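Local coordinates for kelch-like protein 7 (Homo sapiens, PDB 3II7) that acts as the substrate-specific adapter of a CUL3-RBX1 E3 ubiquitin ligase and is represented here by its kelch-repeat domain, at residues 118-123 and 131-136; 138-143 and 170-175. One frame throughout, in Å; residues are numbered along the deposited sequence. Where two conformers were deposited one is given.

Contacts 1 and 2 follow one another along the chain of this six-bladed kelch beta-propeller, with centres about 12 Å apart. Contact 1 pairs the last two strands of one blade, 120-124 and 129-133, within the third kelch repeat. Residues 138-143 then carry the chain out of that blade and toward strand 144-148, the first of the next; in contact 2 this connection is bound to strand 171-175, the third strand of that next blade, in the fourth repeat. The two contacts touch directly: the ring of Phe-120 meets that of Tyr-174 edge-to-face, and Tyr-118 packs on Gln-139. Contact 1 thus builds a blade, and contact 2 helps join it to its neighbour.

Contact 1: residues 118-123 and 131-136; sequences YLFECY and HTKPSM. With EDO (1,2-ethanediol), chain Q; EDO (1,2-ethanediol), chain T.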
loop_
_atom_site.group_PDB
_atom_site.type_symbol
_atom_site.label_atom_id
_atom_site.label_comp_id
_atom_site.label_asym_id
_atom_site.label_seq_id
_atom_site.Cartn_x
_atom_site.Cartn_y
_atom_site.Cartn_z
ATOM N N TYR A 118 -9.847 12.994 -6.464
ATOM C CA TYR A 118 -9.586 12.287 -7.727
ATOM C C TYR A 118 -8.101 12.437 -8.172
ATOM O O TYR A 118 -7.669 11.833 -9.154
ATOM C CB TYR A 118 -10.396 12.926 -8.865
ATOM C CG TYR A 118 -11.926 12.948 -8.819
ATOM C CD1 TYR A 118 -12.614 14.085 -8.419
ATOM C CD2 TYR A 118 -12.671 11.876 -9.282
ATOM C CE1 TYR A 118 -14.012 14.120 -8.432
ATOM C CE2 TYR A 118 -14.043 11.914 -9.308
ATOM C CZ TYR A 118 -14.704 13.030 -8.886
ATOM O OH TYR A 118 -16.081 13.055 -8.908
ATOM N N LEU A 119 -7.363 13.294 -7.468
ATOM C CA LEU A 119 -6.068 13.803 -7.874
ATOM C C LEU A 119 -5.047 12.716 -8.125
ATOM O O LEU A 119 -4.966 11.732 -7.385
ATOM C CB LEU A 119 -5.535 14.749 -6.786
ATOM C CG LEU A 119 -4.233 15.486 -7.023
ATOM C CD1 LEU A 119 -4.277 16.387 -8.266
ATOM C CD2 LEU A 119 -3.950 16.316 -5.775
ATOM N N PHE A 120 -4.269 12.906 -9.179
ATOM C CA PHE A 120 -3.244 11.953 -9.594
ATOM C C PHE A 120 -2.020 12.777 -9.995
ATOM O O PHE A 120 -2.090 13.546 -10.929
ATOM C CB PHE A 120 -3.810 11.133 -10.778
ATOM C CG PHE A 120 -3.024 9.903 -11.147
ATOM C CD1 PHE A 120 -2.583 9.016 -10.193
ATOM C CD2 PHE A 120 -2.774 9.588 -12.503
ATOM C CE1 PHE A 120 -1.908 7.872 -10.564
ATOM C CE2 PHE A 120 -2.084 8.435 -12.852
ATOM C CZ PHE A 120 -1.663 7.578 -11.872
ATOM N N GLU A 121 -0.923 12.632 -9.251
ATOM C CA GLU A 121 0.309 13.440 -9.447
ATOM C C GLU A 121 1.492 12.491 -9.488
ATOM O O GLU A 121 1.540 11.562 -8.683
ATOM C CB GLU A 121 0.497 14.451 -8.273
ATOM C CG GLU A 121 -0.696 15.398 -8.027
ATOM C CD GLU A 121 -0.497 16.430 -6.897
ATOM O OE1 GLU A 121 0.032 16.095 -5.807
ATOM O OE2 GLU A 121 -0.936 17.582 -7.085
ATOM N N CYS A 122 2.455 12.701 -10.395
ATOM C CA CYS A 122 3.607 11.835 -10.401
ATOM C C CYS A 122 4.914 12.588 -10.380
ATOM O O CYS A 122 5.006 13.725 -10.847
ATOM C CB CYS A 122 3.534 10.819 -11.522
ATOM S SG CYS A 122 4.226 11.229 -13.076
ATOM N N TYR A 123 5.914 11.926 -9.797
ATOM C CA TYR A 123 7.240 12.456 -9.609
ATOM C C TYR A 123 8.166 11.703 -10.530
ATOM O O TYR A 123 8.245 10.462 -10.460
ATOM C CB TYR A 123 7.683 12.257 -8.163
ATOM C CG TYR A 123 9.077 12.783 -7.802
ATOM C CD1 TYR A 123 9.333 14.151 -7.718
ATOM C CD2 TYR A 123 10.124 11.906 -7.507
ATOM C CE1 TYR A 123 10.593 14.634 -7.378
ATOM C CE2 TYR A 123 11.390 12.380 -7.152
ATOM C CZ TYR A 123 11.617 13.740 -7.096
ATOM O OH TYR A 123 12.852 14.205 -6.741
ATOM N N HIS A 131 4.449 16.325 -11.705
ATOM C CA HIS A 131 3.558 16.544 -12.829
ATOM C C HIS A 131 2.151 16.071 -12.476
ATOM O O HIS A 131 1.976 14.975 -11.938
ATOM C CB HIS A 131 4.086 15.786 -14.063
ATOM C CG HIS A 131 5.496 16.147 -14.429
ATOM N ND1 HIS A 131 5.802 17.216 -15.242
ATOM C CD2 HIS A 131 6.682 15.614 -14.048
ATOM C CE1 HIS A 131 7.112 17.317 -15.359
ATOM N NE2 HIS A 131 7.670 16.354 -14.650
ATOM N N THR A 132 1.149 16.892 -12.776
ATOM C CA THR A 132 -0.236 16.488 -12.613
ATOM C C THR A 132 -0.658 15.651 -13.808
ATOM O O THR A 132 -0.379 16.008 -14.951
ATOM C CB THR A 132 -1.153 17.702 -12.450
ATOM O OG1 THR A 132 -0.682 18.483 -11.346
ATOM C CG2 THR A 132 -2.591 17.275 -12.175
ATOM N N LYS A 133 -1.301 14.525 -13.534
ATOM C CA LYS A 133 -1.755 13.599 -14.563
ATOM C C LYS A 133 -3.267 13.500 -14.531
ATOM O O LYS A 133 -3.906 14.001 -13.584
ATOM C CB LYS A 133 -1.143 12.198 -14.372
ATOM C CG LYS A 133 0.369 12.147 -14.272
ATOM C CD LYS A 133 1.122 12.933 -15.321
ATOM C CE LYS A 133 1.029 12.358 -16.682
ATOM N NZ LYS A 133 2.224 12.832 -17.562
ATOM N N PRO A 134 -3.866 12.849 -15.564
ATOM C CA PRO A 134 -5.318 12.726 -15.568
ATOM C C PRO A 134 -5.871 12.124 -14.285
ATOM O O PRO A 134 -5.338 11.155 -13.742
ATOM C CB PRO A 134 -5.584 11.826 -16.782
ATOM C CG PRO A 134 -4.549 12.242 -17.720
ATOM C CD PRO A 134 -3.311 12.378 -16.847
ATOM N N SER A 135 -6.945 12.713 -13.814
ATOM C CA SER A 135 -7.554 12.322 -12.558
ATOM C C SER A 135 -8.258 10.973 -12.652
ATOM O O SER A 135 -8.782 10.598 -13.719
ATOM C CB SER A 135 -8.585 13.359 -12.150
ATOM O OG SER A 135 -7.936 14.556 -11.738
ATOM N N MET A 136 -8.332 10.272 -11.524
ATOM C CA MET A 136 -9.149 9.057 -11.443
ATOM C C MET A 136 -10.598 9.344 -11.769
ATOM O O MET A 136 -11.093 10.474 -11.617
ATOM C CB MET A 136 -9.084 8.416 -10.044
ATOM C CG MET A 136 -7.730 7.942 -9.647
ATOM S SD MET A 136 -7.650 7.177 -8.024
ATOM C CE MET A 136 -8.108 8.562 -6.923
HETATM C C1 EDO Q . -9.076 17.218 -7.968
HETATM O O1 EDO Q . -8.166 16.988 -9.056
HETATM C C2 EDO Q . -9.029 16.031 -7.064
HETATM O O2 EDO Q . -10.242 15.831 -6.392
HETATM C C1 EDO T . -13.213 14.476 -12.585
HETATM O O1 EDO T . -12.527 15.721 -12.777
HETATM C C2 EDO T . -12.228 13.307 -12.661
HETATM O O2 EDO T . -12.938 12.058 -12.684
HETATM O O HOH W 1 -5.161 14.705 -11.293
#
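Cys-122 and His-131 bond to each other twice through the backbone: Cys-122 N reaches His-131 O at 2.8 Å, nearly straight (166°), and His-131 N returns to Cys-122 O. Lys-133 N gives a third bond, to Phe-120 O at 2.9 Å. Glu-121 and Thr-132 form the non-hydrogen-bonded pair between, their CA atoms 4.4 Å apart. Beside the Lys-133 N bond, Phe-120 N and Lys-133 O meet through a water that accepts from the first, donates to the second and also bonds Ser-135 OG. Beyond it, Met-136 N to Tyr-118 O (2.9 Å) ties the two segments together again.

On the face bearing Phe-120, Cys-122 and Lys-133, the aromatic CD2 of Phe-120 lies 3.6 Å from Lys-133 CB, and the same CD2 is 3.3 Å from Pro-134 O. With CG anti to the carbonyl carbon (chi1 -54°) and two further bends, the lysine chain passes Cys-122, and Lys-133 CG lies 4.1 Å from Cys-122 SG; the lysine amine forms a salt bridge with Glu-179. At the solvent-facing end, an ethanediol places C2 over one face of the Tyr-118 ring while its O2 bonds Met-136 O.

This hairpin forms the outer half of a four-stranded propeller blade. Strand 103-107 flanks 120-124 on its other side, and Phe-120 extends to Tyr-174 and Trp-181 of the next blade.

Contact 2: residues 138-143 and 170-175; sequences TQRCSH and SCEVYD. With EDO (1,2-ethanediol), chain S.
Glu-172 OE2 is gripped by two donors from one loop, using both of its lone pairs: the syn one takes Thr-138 N at 3.1 Å, and the anti one takes Arg-140 NH2 at 2.8 Å in a salt bridge. Guanidinium and carboxylate planes stand 80° apart, so this is a single-oxygen contact at the guanidinium edge, not a flat two-pronged pair. A water whose O is 2.7 Å from Glu-172 OE2 donates to it and accepts from Thr-138 OG1.

Arg-140 also reaches the residue just before the strand. NH1 bonds Ser-170 O at 3.0 Å, from above the carbonyl plane (56° out of it), while Ser-170 OG takes weak bonds from NH1 and NH2. The hydroxyl sits near both nitrogens because chi1 of 69° holds it between the backbone N and the carbonyl carbon, turned to the loop. A weak bond from Arg-140 NE to Thr-138 O, 3.3 Å, may help set the guanidinium's rotation, and CG of the arginine lies over one face of the His-143 ring, 3.6 Å above its plane and offset toward its rim. A leucine at Arg-140 would probably leave the buried Glu-172 carboxylate without its positive mate and Ser-170 O without this donor.

The other carboxylate oxygen, OE1, accepts from Leu-137 N, so Glu-172 binds the loop at three points counting that neighbour. Arg-140 NH1 goes on to Gly-156 O, just past strand 151-155, which runs beside 171-175. The connection between two propeller blades is bound to the middle strands of the second, with Trp-181 of strand 180-184 packed on Glu-172.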
loop_
_atom_site.group_PDB
_atom_site.type_symbol
_atom_site.label_atom_id
_atom_site.label_comp_id
_atom_site.label_asym_id
_atom_site.label_seq_id
_atom_site.Cartn_x
_atom_site.Cartn_y
_atom_site.Cartn_z
ATOM N N THR A 138 -13.130 7.961 -10.109
ATOM C CA THR A 138 -13.819 8.066 -8.809
ATOM C C THR A 138 -12.826 8.512 -7.759
ATOM O O THR A 138 -11.730 7.944 -7.638
ATOM C CB THR A 138 -14.400 6.713 -8.381
ATOM O OG1 THR A 138 -15.312 6.217 -9.399
ATOM C CG2 THR A 138 -15.100 6.819 -7.015
ATOM N N GLN A 139 -13.205 9.540 -7.016
ATOM C CA GLN A 139 -12.412 10.029 -5.923
ATOM C C GLN A 139 -12.344 8.947 -4.846
ATOM O O GLN A 139 -13.304 8.184 -4.651
ATOM C CB GLN A 139 -13.034 11.308 -5.353
ATOM C CG GLN A 139 -14.361 11.099 -4.638
ATOM C CD GLN A 139 -15.246 12.331 -4.642
ATOM O OE1 GLN A 139 -15.899 12.616 -5.621
ATOM N NE2 GLN A 139 -15.272 13.057 -3.529
ATOM N N ARG A 140 -11.219 8.877 -4.153
ATOM C CA ARG A 140 -11.037 7.840 -3.125
ATOM C C ARG A 140 -9.905 8.131 -2.132
ATOM O O ARG A 140 -8.952 8.771 -2.487
ATOM C CB ARG A 140 -10.830 6.456 -3.758
ATOM C CG ARG A 140 -9.803 6.342 -4.754
ATOM C CD ARG A 140 -9.890 4.974 -5.476
ATOM N NE ARG A 140 -10.728 4.909 -6.703
ATOM C CZ ARG A 140 -11.504 3.880 -7.053
ATOM N NH1 ARG A 140 -11.692 2.849 -6.243
ATOM N NH2 ARG A 140 -12.180 3.907 -8.198
ATOM N N CYS A 141 -10.107 7.696 -0.880
ATOM C CA CYS A 141 -9.104 7.662 0.209
ATOM C C CYS A 141 -8.973 6.222 0.694
ATOM O O CYS A 141 -9.959 5.492 0.675
ATOM C CB CYS A 141 -9.584 8.480 1.415
ATOM S SG CYS A 141 -9.596 10.232 1.215
ATOM N N SER A 142 -7.801 5.851 1.207
ATOM C CA SER A 142 -7.605 4.566 1.877
ATOM C C SER A 142 -7.789 3.410 0.930
ATOM O O SER A 142 -8.107 2.316 1.342
ATOM C CB SER A 142 -8.551 4.426 3.079
ATOM O OG SER A 142 -8.373 5.496 3.993
ATOM N N HIS A 143 -7.594 3.699 -0.341
ATOM C CA HIS A 143 -7.607 2.719 -1.397
ATOM C C HIS A 143 -6.249 2.064 -1.568
ATOM O O HIS A 143 -5.234 2.554 -1.100
ATOM C CB HIS A 143 -7.986 3.395 -2.735
ATOM C CG HIS A 143 -7.116 4.572 -3.084
ATOM N ND1 HIS A 143 -7.047 5.693 -2.283
ATOM C CD2 HIS A 143 -6.291 4.807 -4.137
ATOM C CE1 HIS A 143 -6.191 6.552 -2.811
ATOM N NE2 HIS A 143 -5.748 6.058 -3.955
ATOM N N SER A 170 -15.256 -0.348 -6.445
ATOM C CA SER A 170 -14.817 -0.065 -7.789
ATOM C C SER A 170 -13.307 -0.154 -7.983
ATOM O O SER A 170 -12.503 0.075 -7.044
ATOM C CB SER A 170 -15.326 1.280 -8.225
ATOM O OG SER A 170 -14.709 2.292 -7.521
ATOM N N CYS A 171 -12.947 -0.523 -9.208
ATOM C CA CYS A 171 -11.565 -0.719 -9.628
ATOM C C CYS A 171 -11.372 0.002 -10.944
ATOM O O CYS A 171 -12.242 -0.046 -11.803
ATOM C CB CYS A 171 -11.310 -2.228 -9.796
ATOM S SG CYS A 171 -9.687 -2.693 -10.466
ATOM N N GLU A 172 -10.238 0.691 -11.092
ATOM C CA GLU A 172 -9.910 1.314 -12.361
ATOM C C GLU A 172 -8.425 1.199 -12.621
ATOM O O GLU A 172 -7.639 0.956 -11.683
ATOM C CB GLU A 172 -10.398 2.762 -12.407
ATOM C CG GLU A 172 -9.992 3.629 -11.241
ATOM C CD GLU A 172 -10.567 5.033 -11.338
ATOM O OE1 GLU A 172 -10.205 5.741 -12.294
ATOM O OE2 GLU A 172 -11.393 5.406 -10.462
ATOM N N VAL A 173 -8.052 1.336 -13.897
ATOM C CA VAL A 173 -6.636 1.145 -14.312
ATOM C C VAL A 173 -6.174 2.301 -15.185
ATOM O O VAL A 173 -6.921 2.795 -16.036
ATOM C CB VAL A 173 -6.418 -0.191 -14.996
ATOM C CG1 VAL A 173 -7.242 -0.328 -16.302
ATOM C CG2 VAL A 173 -4.925 -0.445 -15.269
ATOM N N TYR A 174 -4.958 2.785 -14.920
ATOM C CA TYR A 174 -4.354 3.853 -15.659
ATOM C C TYR A 174 -3.209 3.281 -16.494
ATOM O O TYR A 174 -2.376 2.544 -15.982
ATOM C CB TYR A 174 -3.761 4.866 -14.710
ATOM C CG TYR A 174 -2.997 6.006 -15.353
ATOM C CD1 TYR A 174 -3.683 7.089 -15.927
ATOM C CD2 TYR A 174 -1.602 6.016 -15.400
ATOM C CE1 TYR A 174 -3.015 8.161 -16.475
ATOM C CE2 TYR A 174 -0.917 7.105 -15.963
ATOM C CZ TYR A 174 -1.637 8.161 -16.514
ATOM O OH TYR A 174 -0.996 9.266 -17.075
ATOM N N ASP A 175 -3.180 3.614 -17.780
ATOM C CA ASP A 175 -2.119 3.201 -18.650
ATOM C C ASP A 175 -1.248 4.420 -18.943
ATOM O O ASP A 175 -1.695 5.355 -19.605
ATOM C CB ASP A 175 -2.675 2.648 -19.956
ATOM C CG ASP A 175 -1.589 2.105 -20.869
ATOM O OD1 ASP A 175 -0.391 2.342 -20.630
ATOM O OD2 ASP A 175 -1.944 1.415 -21.835
HETATM C C1 EDO S . 3.339 1.242 -20.754
HETATM O O1 EDO S . 3.897 0.860 -22.013
HETATM C C2 EDO S . 2.166 0.329 -20.429
HETATM O O2 EDO S . 1.220 0.387 -21.485
HETATM O O HOH W 2 -13.892 4.428 -10.733
HETATM O O HOH W 3 -16.835 4.032 -8.295
#